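Local coordinates for protein ACDH-11, isoform b (Caenorhabditis elegans, PDB 4Y9J) that belongs to the acyl-CoA dehydrogenase family of flavoproteins and carries bound FAD and the ligand UCC in a four-chain assembly, at residues 392-397 with 467-472; 402-407 with 527-532; 475-480 with 537-542; 500-505 with 568-573. All blocks are in the same frame, centred on the assembly; numbering follows the deposited sequence.

Contact 1 (392-397 with 467-472); sequences AMMLRL and LLAFGK. With UCC (S-{(3S,5R,9R)-1-[(2R,3S,4R,5R)-5-(6-amino-9H-purin-9-yl)-4-hydroxy-3-(phosphonooxy)tetrahydrofuran-2-yl]-3,5,9-trihydroxy-8,8-dimethyl-3,5-dioxido-10,14-dioxo-2,4,6-trioxa-11,15-diaza-3lambda~5~,5lambda~5~-diphosphaheptadecan-17-yl} undecanethioate), chain F.
Two methionines of helix 389-419, Met393 and Met394, close on the single methyl of Ala469, one from each flank. Met393 runs straight out to its sulfur and then bends (chi3 -83°), which brings CE to 3.6 Å from Ala469 CB. Met394 is folded at both chi2 and chi3; its CE sits 3.7 Å from the same CB and 3.5 Å from Phe470 N. These two bends put its sulfur at the rim of the Phe470 ring, close to the ring plane, with SD 4.0 Å from CD1: a Met-aromatic contact of the edge kind, the two side chains crossing at about a right angle. One turn further on, Leu397 CD2 reaches the same ring carbon, Phe470 CD1, at 4.2 Å. The short segments run at 103° to each other, and their backbones come nearest at Met394 with Phe470 and Met393 with Ala469, joining the acyl-CoA dehydrogenase C-terminal helices to the ACDH-11 C-terminal-like region. On another side of the first helix, Arg396 lays one guanidinium face over the adenine of UCC, N1 lying above its centre 3.2 Å from CZ, while Asp455 holds its NH2 in a salt bridge. Ile531 of helix 524-545 touches both Leu397 and Phe470.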
# COMPACT_ATOMS: atom_id res chain seq x y z
N ALA B 392 13.12 7.43 -50.58
CA ALA B 392 13.12 6.08 -49.98
C ALA B 392 14.33 5.89 -49.10
O ALA B 392 14.22 5.39 -47.98
CB ALA B 392 13.10 5.04 -51.08
N MET B 393 15.51 6.32 -49.57
CA MET B 393 16.73 6.18 -48.74
C MET B 393 16.65 7.01 -47.46
O MET B 393 17.03 6.52 -46.39
CB MET B 393 18.01 6.52 -49.53
CG MET B 393 18.36 5.41 -50.52
SD MET B 393 19.88 5.74 -51.44
CE MET B 393 19.22 6.79 -52.72
N MET B 394 16.19 8.25 -47.57
CA MET B 394 16.08 9.12 -46.42
C MET B 394 15.07 8.61 -45.38
O MET B 394 15.25 8.84 -44.17
CB MET B 394 15.75 10.56 -46.83
CG MET B 394 16.91 11.29 -47.49
SD MET B 394 18.43 11.10 -46.57
CE MET B 394 19.21 9.71 -47.42
N LEU B 395 14.03 7.89 -45.81
CA LEU B 395 13.11 7.27 -44.83
C LEU B 395 13.83 6.22 -44.02
O LEU B 395 13.68 6.17 -42.81
CB LEU B 395 11.92 6.59 -45.52
CG LEU B 395 10.88 5.86 -44.67
CD1 LEU B 395 10.34 6.67 -43.48
CD2 LEU B 395 9.76 5.37 -45.58
N ARG B 396 14.65 5.41 -44.67
CA ARG B 396 15.33 4.32 -43.95
C ARG B 396 16.38 4.84 -42.99
O ARG B 396 16.54 4.30 -41.86
CB ARG B 396 15.96 3.34 -44.95
CG ARG B 396 16.73 2.21 -44.26
CD ARG B 396 15.89 1.22 -43.47
NE ARG B 396 16.69 0.20 -42.80
CZ ARG B 396 17.12 0.26 -41.52
NH1 ARG B 396 16.77 1.26 -40.70
NH2 ARG B 396 17.88 -0.74 -41.06
N LEU B 397 17.04 5.93 -43.40
CA LEU B 397 18.08 6.59 -42.60
C LEU B 397 17.49 7.40 -41.43
O LEU B 397 18.00 7.32 -40.28
CB LEU B 397 18.89 7.53 -43.47
CG LEU B 397 19.90 8.36 -42.71
CD1 LEU B 397 20.92 7.41 -42.07
CD2 LEU B 397 20.56 9.40 -43.60
N LEU B 467 24.94 8.08 -48.35
CA LEU B 467 25.57 9.37 -48.14
C LEU B 467 25.35 10.39 -49.28
O LEU B 467 25.05 11.56 -49.04
CB LEU B 467 27.06 9.19 -47.92
CG LEU B 467 27.71 10.40 -47.25
CD1 LEU B 467 27.38 10.30 -45.79
CD2 LEU B 467 29.23 10.52 -47.57
N LEU B 468 25.52 9.96 -50.52
CA LEU B 468 25.18 10.81 -51.67
C LEU B 468 23.74 11.36 -51.59
O LEU B 468 23.45 12.58 -51.78
CB LEU B 468 25.31 10.01 -52.95
CG LEU B 468 24.90 10.81 -54.18
CD1 LEU B 468 25.85 11.99 -54.38
CD2 LEU B 468 24.85 9.96 -55.47
N ALA B 469 22.83 10.42 -51.35
CA ALA B 469 21.42 10.73 -51.19
C ALA B 469 21.16 11.75 -50.08
O ALA B 469 20.40 12.71 -50.28
CB ALA B 469 20.66 9.46 -50.86
N PHE B 470 21.81 11.56 -48.94
CA PHE B 470 21.69 12.52 -47.87
C PHE B 470 22.17 13.89 -48.34
O PHE B 470 21.50 14.91 -48.09
CB PHE B 470 22.51 12.02 -46.67
CG PHE B 470 22.49 12.94 -45.48
CD1 PHE B 470 21.31 13.36 -44.93
CD2 PHE B 470 23.71 13.35 -44.89
CE1 PHE B 470 21.31 14.18 -43.80
CE2 PHE B 470 23.71 14.19 -43.79
CZ PHE B 470 22.50 14.59 -43.24
N GLY B 471 23.33 13.92 -49.02
CA GLY B 471 23.88 15.18 -49.55
C GLY B 471 22.87 15.89 -50.51
O GLY B 471 22.66 17.14 -50.49
N LYS B 472 22.25 15.07 -51.36
CA LYS B 472 21.19 15.57 -52.27
C LYS B 472 19.99 16.17 -51.54
O LYS B 472 19.57 17.28 -51.88
CB LYS B 472 20.68 14.47 -53.17
CG LYS B 472 21.69 14.09 -54.21
CD LYS B 472 21.19 13.01 -55.12
CE LYS B 472 22.27 12.80 -56.15
NZ LYS B 472 21.85 11.70 -57.05
OA1 UCC F . 11.02 -2.24 -26.63
CA1 UCC F . 9.94 -2.73 -27.13
CA2 UCC F . 8.49 -2.31 -26.88
CA3 UCC F . 8.20 -0.98 -26.26
CA4 UCC F . 6.98 -0.27 -26.94
CA5 UCC F . 7.48 0.97 -27.70
CA6 UCC F . 6.57 2.13 -27.51
CA7 UCC F . 7.06 3.36 -28.26
CA8 UCC F . 5.88 4.21 -28.00
CA9 UCC F . 6.02 5.57 -27.57
C10 UCC F . 5.53 5.82 -26.22
C11 UCC F . 6.80 6.25 -25.51
S UCC F . 9.87 -4.04 -28.18
CP1 UCC F . 11.57 -4.66 -28.47
CP2 UCC F . 12.50 -3.69 -29.12
NP1 UCC F . 13.75 -4.32 -29.58
CP3 UCC F . 14.51 -3.63 -30.43
OP1 UCC F . 14.31 -2.46 -30.74
CP4 UCC F . 15.66 -4.38 -31.08
CP5 UCC F . 16.96 -3.58 -30.88
NP2 UCC F . 17.92 -4.30 -31.71
CP6 UCC F . 18.07 -4.12 -33.02
OP2 UCC F . 17.49 -3.25 -33.65
CP8 UCC F . 19.13 -5.01 -33.66
OP3 UCC F . 19.94 -4.19 -34.55
CPB UCC F . 18.63 -6.09 -34.58
CP7 UCC F . 17.51 -5.76 -35.59
CP9 UCC F . 17.63 -6.85 -33.61
CPA UCC F . 19.58 -7.29 -34.73
O7 UCC F . 18.98 -8.30 -35.58
P2 UCC F . 19.91 -9.39 -36.33
O21 UCC F . 19.04 -10.36 -37.11
O22 UCC F . 20.98 -9.81 -35.31
O6 UCC F . 20.71 -8.40 -37.34
P1 UCC F . 20.71 -8.38 -38.93
O11 UCC F . 21.21 -9.69 -39.54
O12 UCC F . 21.44 -7.11 -39.24
O5' UCC F . 19.08 -8.19 -39.22
C5' UCC F . 18.35 -9.20 -39.95
C4' UCC F . 17.58 -8.59 -41.14
C3' UCC F . 18.52 -7.92 -42.13
O3' UCC F . 17.89 -8.07 -43.38
P3 UCC F . 18.53 -8.93 -44.55
O33 UCC F . 17.45 -8.88 -45.60
O32 UCC F . 18.58 -10.34 -43.99
O31 UCC F . 19.87 -8.23 -44.85
C2' UCC F . 18.54 -6.44 -41.77
O2' UCC F . 18.70 -5.54 -42.86
O4' UCC F . 16.69 -7.55 -40.67
C1' UCC F . 17.10 -6.33 -41.26
N9 UCC F . 16.83 -5.21 -40.35
C4 UCC F . 16.12 -4.15 -40.73
N3 UCC F . 15.43 -3.79 -41.84
C8 UCC F . 17.30 -5.06 -39.09
N7 UCC F . 16.85 -3.89 -38.60
C5 UCC F . 16.11 -3.28 -39.55
C6 UCC F . 15.30 -2.03 -39.67
N6 UCC F . 15.24 -1.18 -38.61
N1 UCC F . 14.70 -1.76 -40.87
C2 UCC F . 14.77 -2.62 -41.91

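Contact 2 (402-407 with 527-532); sequences LKLYAG and IAFTIA
A right-angled helix crossing in the all-helical C-terminal part of this acyl-CoA dehydrogenase-type protein is built round an edge-to-face aromatic pair, Tyr405 and Phe529. The short helical segments 402-407 and 527-532 run at 90° to each other, their axes 9.6 Å apart. Tyr405 turns the edge carrying CD1 and CE1 onto the face of Phe529, with ring planes 89° apart and centroids separated by 5.0 Å. The touch falls toward the rim of the phenylalanine, where CD1 of Tyr405 comes to 3.7 Å from CD1 of Phe529.

Each ring is held by a second neighbour. The Ala532 methyl sits over one face of the tyrosine as a CH-pi contact, CB 3.5 Å from Tyr405 CG and shifted toward the CB end of the ring. Phe529 is met in its plane by Leu404, whose CD1 is 3.7 Å from CE1. Leu404 has its CG wedged between backbone N and carbonyl carbon (chi1 68°), an uncommon setting in a helix; CD1 meets the phenylalanine edge, and both methyls, CD1 and CD2, lie 3.9 Å from Ala528 CB. Small alanines at 528 and 532, one turn apart, thus take up the leucine and the tyrosine in succession, and no hydrogen bond crosses between the segments.

Helix 449-461 covers Leu404 through Leu452 and Ser453, and helix 352-383 meets Tyr405 at Ser368. On other sides of segment 402-407, helix 304-338 packs on Leu402, Lys403 and Ala406.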
# COMPACT_ATOMS: atom_id res chain seq x y z
N LEU B 402 16.38 9.90 -36.04
CA LEU B 402 15.34 10.60 -35.27
C LEU B 402 15.07 10.04 -33.88
O LEU B 402 15.12 10.75 -32.86
CB LEU B 402 14.06 10.65 -36.05
CG LEU B 402 12.83 11.17 -35.36
CD1 LEU B 402 12.96 12.63 -35.01
CD2 LEU B 402 11.59 10.97 -36.23
N LYS B 403 14.81 8.74 -33.84
CA LYS B 403 14.57 8.08 -32.59
C LYS B 403 15.74 8.29 -31.63
O LYS B 403 15.53 8.68 -30.45
CB LYS B 403 14.28 6.58 -32.82
CG LYS B 403 13.68 5.76 -31.67
CD LYS B 403 14.50 5.67 -30.40
CE LYS B 403 14.14 4.45 -29.58
NZ LYS B 403 14.81 4.36 -28.28
N LEU B 404 16.94 7.97 -32.06
CA LEU B 404 18.04 7.99 -31.12
C LEU B 404 18.37 9.42 -30.71
O LEU B 404 18.76 9.68 -29.56
CB LEU B 404 19.26 7.27 -31.65
CG LEU B 404 20.03 7.85 -32.83
CD1 LEU B 404 21.13 8.81 -32.35
CD2 LEU B 404 20.64 6.75 -33.70
N TYR B 405 18.21 10.36 -31.60
CA TYR B 405 18.59 11.73 -31.27
C TYR B 405 17.58 12.40 -30.31
O TYR B 405 17.98 12.95 -29.24
CB TYR B 405 18.83 12.58 -32.54
CG TYR B 405 19.56 13.91 -32.20
CD1 TYR B 405 20.89 13.90 -31.84
CD2 TYR B 405 18.90 15.11 -32.21
CE1 TYR B 405 21.56 15.07 -31.54
CE2 TYR B 405 19.53 16.28 -31.91
CZ TYR B 405 20.88 16.26 -31.59
OH TYR B 405 21.55 17.40 -31.24
N ALA B 406 16.28 12.38 -30.66
CA ALA B 406 15.26 12.93 -29.78
C ALA B 406 15.28 12.19 -28.43
O ALA B 406 15.06 12.78 -27.36
CB ALA B 406 13.85 12.84 -30.40
N GLY B 407 15.57 10.89 -28.50
CA GLY B 407 15.69 10.04 -27.36
C GLY B 407 16.69 10.51 -26.36
O GLY B 407 16.48 10.47 -25.15
N ILE B 527 28.63 9.89 -35.49
CA ILE B 527 28.15 9.88 -36.88
C ILE B 527 26.63 10.11 -36.89
O ILE B 527 26.16 11.05 -37.55
CB ILE B 527 28.51 8.55 -37.59
CG1 ILE B 527 30.02 8.45 -37.73
CG2 ILE B 527 27.78 8.42 -38.95
CD1 ILE B 527 30.55 7.12 -38.24
N ALA B 528 25.87 9.32 -36.11
CA ALA B 528 24.43 9.47 -36.06
C ALA B 528 23.98 10.87 -35.63
O ALA B 528 23.06 11.44 -36.24
CB ALA B 528 23.78 8.37 -35.23
N PHE B 529 24.60 11.43 -34.59
CA PHE B 529 24.25 12.76 -34.11
C PHE B 529 24.56 13.87 -35.17
O PHE B 529 23.87 14.87 -35.26
CB PHE B 529 25.06 13.07 -32.87
CG PHE B 529 24.48 12.59 -31.55
CD1 PHE B 529 23.69 11.47 -31.44
CD2 PHE B 529 24.88 13.23 -30.35
CE1 PHE B 529 23.13 11.06 -30.22
CE2 PHE B 529 24.36 12.79 -29.11
CZ PHE B 529 23.48 11.72 -29.05
N THR B 530 25.67 13.72 -35.90
CA THR B 530 26.02 14.69 -36.93
C THR B 530 24.97 14.71 -38.02
O THR B 530 24.58 15.76 -38.48
CB THR B 530 27.39 14.40 -37.51
OG1 THR B 530 28.35 14.43 -36.44
CG2 THR B 530 27.74 15.43 -38.57
N ILE B 531 24.51 13.52 -38.41
CA ILE B 531 23.43 13.40 -39.37
C ILE B 531 22.17 14.14 -38.84
O ILE B 531 21.56 15.02 -39.57
CB ILE B 531 23.15 11.93 -39.72
CG1 ILE B 531 24.35 11.39 -40.49
CG2 ILE B 531 21.88 11.81 -40.60
CD1 ILE B 531 24.36 9.90 -40.74
N ALA B 532 21.82 13.85 -37.60
CA ALA B 532 20.64 14.44 -37.03
C ALA B 532 20.73 15.94 -37.09
O ALA B 532 19.82 16.59 -37.49
CB ALA B 532 20.45 13.98 -35.59

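Contact 3 (475-480 with 537-542)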
# COMPACT_ATOMS: atom_id res chain seq x y z
N GLU B 475 21.06 19.49 -49.86
CA GLU B 475 21.13 20.57 -50.87
C GLU B 475 19.74 21.03 -51.41
O GLU B 475 19.55 22.30 -51.69
CB GLU B 475 22.07 20.21 -52.00
CG GLU B 475 21.69 18.93 -52.73
CD GLU B 475 21.53 19.04 -54.25
OE1 GLU B 475 22.51 19.41 -54.93
OE2 GLU B 475 20.40 18.70 -54.74
N GLN B 476 18.76 20.10 -51.48
CA GLN B 476 17.41 20.57 -51.84
C GLN B 476 16.88 21.59 -50.85
O GLN B 476 16.31 22.65 -51.20
CB GLN B 476 16.42 19.41 -51.84
CG GLN B 476 16.73 18.35 -52.87
CD GLN B 476 15.76 17.17 -52.83
OE1 GLN B 476 15.14 16.86 -51.83
NE2 GLN B 476 15.61 16.54 -53.98
N LEU B 477 17.11 21.25 -49.58
CA LEU B 477 16.61 22.06 -48.48
C LEU B 477 17.34 23.43 -48.53
O LEU B 477 16.75 24.53 -48.39
CB LEU B 477 16.83 21.34 -47.17
CG LEU B 477 15.80 20.21 -46.88
CD1 LEU B 477 16.24 19.36 -45.70
CD2 LEU B 477 14.40 20.78 -46.62
N LEU B 478 18.64 23.37 -48.79
CA LEU B 478 19.44 24.58 -48.70
C LEU B 478 19.20 25.47 -49.95
O LEU B 478 19.30 26.71 -49.87
CB LEU B 478 20.92 24.26 -48.52
CG LEU B 478 21.31 23.61 -47.17
CD1 LEU B 478 22.80 23.46 -47.13
CD2 LEU B 478 20.78 24.38 -45.98
N GLY B 479 18.92 24.85 -51.10
CA GLY B 479 18.47 25.64 -52.28
C GLY B 479 17.15 26.26 -51.84
O GLY B 479 16.46 25.68 -51.00
N ASN B 480 16.79 27.44 -52.34
CA ASN B 480 15.71 28.24 -51.69
C ASN B 480 15.99 28.74 -50.24
O ASN B 480 15.10 29.35 -49.66
CB ASN B 480 14.27 27.62 -51.82
CG ASN B 480 14.20 26.10 -51.57
OD1 ASN B 480 14.02 25.63 -50.42
ND2 ASN B 480 14.33 25.32 -52.65
N GLY B 537 19.14 21.09 -39.04
CA GLY B 537 19.48 22.46 -39.37
C GLY B 537 18.94 22.90 -40.72
O GLY B 537 18.45 24.04 -40.91
N ALA B 538 19.16 22.04 -41.70
CA ALA B 538 18.69 22.34 -43.07
C ALA B 538 17.16 22.51 -43.13
O ALA B 538 16.64 23.37 -43.86
CB ALA B 538 19.09 21.20 -43.97
N LEU B 539 16.46 21.70 -42.34
CA LEU B 539 15.01 21.77 -42.20
C LEU B 539 14.60 23.08 -41.56
O LEU B 539 13.72 23.75 -42.06
CB LEU B 539 14.46 20.60 -41.42
CG LEU B 539 14.39 19.29 -42.21
CD1 LEU B 539 14.33 18.17 -41.24
CD2 LEU B 539 13.19 19.27 -43.15
N LEU B 540 15.32 23.49 -40.52
CA LEU B 540 15.04 24.76 -39.87
C LEU B 540 15.24 25.94 -40.80
O LEU B 540 14.51 26.92 -40.75
CB LEU B 540 15.94 24.91 -38.61
CG LEU B 540 15.49 24.13 -37.38
CD1 LEU B 540 16.55 24.17 -36.31
CD2 LEU B 540 14.18 24.69 -36.83
N ILE B 541 16.21 25.82 -41.70
CA ILE B 541 16.56 26.89 -42.60
C ILE B 541 15.46 27.02 -43.64
O ILE B 541 15.07 28.13 -43.96
CB ILE B 541 17.92 26.67 -43.30
CG1 ILE B 541 19.06 26.96 -42.34
CG2 ILE B 541 18.11 27.61 -44.48
CD1 ILE B 541 20.36 26.29 -42.73
N ASP B 542 15.04 25.87 -44.17
CA ASP B 542 14.00 25.80 -45.16
C ASP B 542 12.71 26.35 -44.56
O ASP B 542 12.03 27.18 -45.16
CB ASP B 542 13.83 24.35 -45.58
CG ASP B 542 12.95 24.18 -46.81
OD1 ASP B 542 13.19 24.81 -47.85
OD2 ASP B 542 12.02 23.38 -46.70
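Leu477 buries most of its side chain against helix 524-545, and its two methyls divide the work. CD1 lies 3.8 Å from Ala538 CB and 4.0 Å from Leu539 CG, while CD2 rests on the carboxylate of Asp542, 3.5 Å from OD2. With CG beside the backbone N (chi1 -78°), the leucine fork straddles these neighbours, crossing Asp542 at about a right angle. Next to it Leu478 sends CD2 past the alanine to Ile541, 3.8 Å from CD1; these two branched chains cross at a slant. The Ala538 methyl lies between the two leucines, and the backbones come closest at Leu477 and Asp542, whose CA atoms are 5.6 Å apart. The contacts among Leu477, Leu478, Ala538, Leu539 and Ile541 are apolar and buried; Leu477 CD2 alone reaches past them to the carboxylate.

The outer side is sparser and polar. Helix 466-478 stops here: Gly479 is the first residue to leave helical geometry, and its N still bonds to Glu475 O at 2.7 Å. Asn480 follows in a solvent-facing turn, with its side chain brought round toward Asp542. Asp542 stands at the boundary between the two parts, its CB and CG against the leucine methyl and its OD2 in a salt bridge with Arg40, a residue far away in the sequence. That link probably steadies the carboxylate and offsets its charge.

Around this helix pair, helix 486-512 covers Leu478 and meets Ile541 at Ser491. Helix 552-563 reaches Ile541 through Cys562, and helix 352-383 packs on Leu539 with Leu370, Leu371 and Glu374.

Contact 4 (500-505 with 568-573)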
# COMPACT_ATOMS: atom_id res chain seq x y z
N LYS B 500 30.27 18.56 -45.64
CA LYS B 500 31.50 18.26 -46.45
C LYS B 500 32.53 17.52 -45.60
O LYS B 500 33.10 16.50 -46.00
CB LYS B 500 32.09 19.51 -47.00
CG LYS B 500 33.11 19.11 -47.98
CD LYS B 500 33.94 20.29 -48.37
CE LYS B 500 34.92 19.83 -49.42
NZ LYS B 500 34.66 20.50 -50.72
N GLN B 501 32.64 17.97 -44.36
CA GLN B 501 33.52 17.30 -43.40
C GLN B 501 33.12 15.86 -43.05
O GLN B 501 33.97 15.01 -43.03
CB GLN B 501 33.68 18.16 -42.14
CG GLN B 501 34.58 17.53 -41.06
CD GLN B 501 36.04 17.37 -41.45
OE1 GLN B 501 36.88 17.24 -40.58
NE2 GLN B 501 36.34 17.34 -42.73
N LEU B 502 31.83 15.60 -42.84
CA LEU B 502 31.35 14.23 -42.64
C LEU B 502 31.65 13.30 -43.82
O LEU B 502 32.09 12.16 -43.66
CB LEU B 502 29.83 14.27 -42.42
CG LEU B 502 29.09 12.94 -42.39
CD1 LEU B 502 29.50 12.13 -41.15
CD2 LEU B 502 27.60 13.20 -42.31
N GLN B 503 31.35 13.77 -45.02
CA GLN B 503 31.58 12.98 -46.24
C GLN B 503 33.06 12.62 -46.32
O GLN B 503 33.44 11.46 -46.53
CB GLN B 503 31.22 13.83 -47.46
CG GLN B 503 29.74 14.19 -47.52
CD GLN B 503 29.42 15.15 -48.65
OE1 GLN B 503 30.23 16.02 -49.02
NE2 GLN B 503 28.23 15.01 -49.21
N LYS B 504 33.88 13.63 -46.10
CA LYS B 504 35.32 13.48 -46.12
C LYS B 504 35.79 12.40 -45.13
O LYS B 504 36.56 11.50 -45.50
CB LYS B 504 35.96 14.82 -45.81
CG LYS B 504 37.31 15.00 -46.40
CD LYS B 504 38.38 14.73 -45.37
CE LYS B 504 39.74 14.92 -46.03
NZ LYS B 504 40.59 15.54 -44.99
N LEU B 505 35.26 12.45 -43.90
CA LEU B 505 35.61 11.48 -42.86
C LEU B 505 35.18 10.07 -43.20
O LEU B 505 35.94 9.13 -43.06
CB LEU B 505 34.98 11.89 -41.52
CG LEU B 505 35.69 13.12 -40.93
CD1 LEU B 505 34.96 13.71 -39.74
CD2 LEU B 505 37.12 12.78 -40.54
N ILE B 568 28.73 19.25 -36.47
CA ILE B 568 29.52 18.04 -36.51
C ILE B 568 30.49 18.04 -35.32
O ILE B 568 31.07 19.04 -35.03
CB ILE B 568 30.23 17.86 -37.85
CG1 ILE B 568 31.07 16.59 -37.85
CG2 ILE B 568 31.07 19.09 -38.24
CD1 ILE B 568 31.73 16.27 -39.19
N ASP B 569 30.61 16.91 -34.63
CA ASP B 569 31.56 16.72 -33.55
C ASP B 569 32.15 15.31 -33.74
O ASP B 569 31.63 14.33 -33.21
CB ASP B 569 30.89 16.88 -32.20
CG ASP B 569 31.87 16.96 -31.04
OD1 ASP B 569 33.09 17.05 -31.20
OD2 ASP B 569 31.38 16.89 -29.94
N LEU B 570 33.21 15.25 -34.53
CA LEU B 570 33.75 14.00 -35.02
C LEU B 570 35.13 14.28 -35.61
O LEU B 570 35.28 15.15 -36.48
CB LEU B 570 32.79 13.42 -36.04
CG LEU B 570 33.14 12.11 -36.72
CD1 LEU B 570 33.21 10.95 -35.75
CD2 LEU B 570 32.12 11.83 -37.84
N ARG B 571 36.13 13.55 -35.15
CA ARG B 571 37.47 13.74 -35.62
C ARG B 571 38.02 12.45 -36.08
O ARG B 571 37.66 11.41 -35.58
CB ARG B 571 38.38 14.27 -34.52
CG ARG B 571 37.77 15.39 -33.71
CD ARG B 571 38.80 16.18 -32.92
NE ARG B 571 38.07 17.13 -32.10
CZ ARG B 571 38.57 17.84 -31.09
NH1 ARG B 571 39.82 17.73 -30.74
NH2 ARG B 571 37.75 18.65 -30.41
N TRP B 572 38.95 12.55 -37.00
CA TRP B 572 39.52 11.39 -37.62
C TRP B 572 40.19 10.50 -36.59
O TRP B 572 40.00 9.31 -36.61
CB TRP B 572 40.48 11.80 -38.75
CG TRP B 572 41.17 10.66 -39.30
CD1 TRP B 572 42.50 10.48 -39.37
CD2 TRP B 572 40.58 9.48 -39.87
NE1 TRP B 572 42.80 9.28 -39.93
CE2 TRP B 572 41.64 8.63 -40.24
CE3 TRP B 572 39.28 9.06 -40.11
CZ2 TRP B 572 41.43 7.38 -40.84
CZ3 TRP B 572 39.07 7.80 -40.70
CH2 TRP B 572 40.15 6.98 -41.04
N GLU B 573 40.95 11.08 -35.65
CA GLU B 573 41.61 10.25 -34.64
C GLU B 573 40.68 9.44 -33.75
O GLU B 573 41.09 8.42 -33.19
CB GLU B 573 42.60 11.07 -33.78
CG GLU B 573 41.95 12.17 -32.99
CD GLU B 573 41.86 13.47 -33.75
OE1 GLU B 573 41.94 13.46 -35.01
OE2 GLU B 573 41.66 14.50 -33.05
O HOH W 1 36.71 16.52 -38.12
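Apolar contacts come first, and Ile568 and Leu505 carry most of them. Ile568 is fully extended, CG1 opposite the backbone N (chi1 179°) and CD1 beyond it, and this drives its terminal methyl into the surface of helix 486-512. There CD1 sits 3.6 Å from Gln501 CG and 3.7 Å from Leu502 N, the isoleucine crossing the glutamine chain at about a right angle. Leu505, one turn along, spreads its methyls over the loop: CD1 lies 3.9 Å from Leu570 CG, and CD2 lies 3.9 Å from Trp572 CB. It slides past both partners in the opposite direction. Leu502 adds a looser touch, its CD1 4.2 Å from Leu570 CD2.

The polar link is indirect. One water donates to Gln501 OE1 and to Leu570 O, at 2.6 Å from each, and so joins the helix side chain to the loop backbone. Gln501 CG lies against Ile568, and beyond it the bend at chi2 (65°) takes the amide clear of the isoleucine, to the water.

Aromatic and charged groups lie toward the far end of the loop. The Trp572 ring makes a cation-pi contact with Lys508 and also meets Phe575, while Arg571 turns away from the helix and gives a hydrogen bond to Cys563 O of the second subunit.

Residues 568-573 belong to an irregular loop connecting helices 552-563 and 577-587. Alternate side chains, at 568, 570 and 572, anchor it to the helix by apolar packing. Gln501 OE1 and Leu570 O are both acceptors and cannot bond to each other; the water, donating to each, joins them.

Following the chain from the N terminus, helix 389-419 comes first and supplies one side of contacts 1 and 2. Contact 1 closes a loop when helix 466-478 returns to it; the same helix then opens contact 3 at its C-terminal end. Helix 486-512 opens contact 4 before helix 524-545 closes contact 2 and then contact 3, and the loop at 568-573 closes contact 4 last. Contact 2 crosses each of the other three, and contacts 3 and 4 cross as well, whereas contact 1 is finished before 3 or 4 begins. Contacts 1, 2 and 4 touch one another around Ile531, which meets Leu397, Phe470 and Leu502, binding the two C-terminal helical regions together.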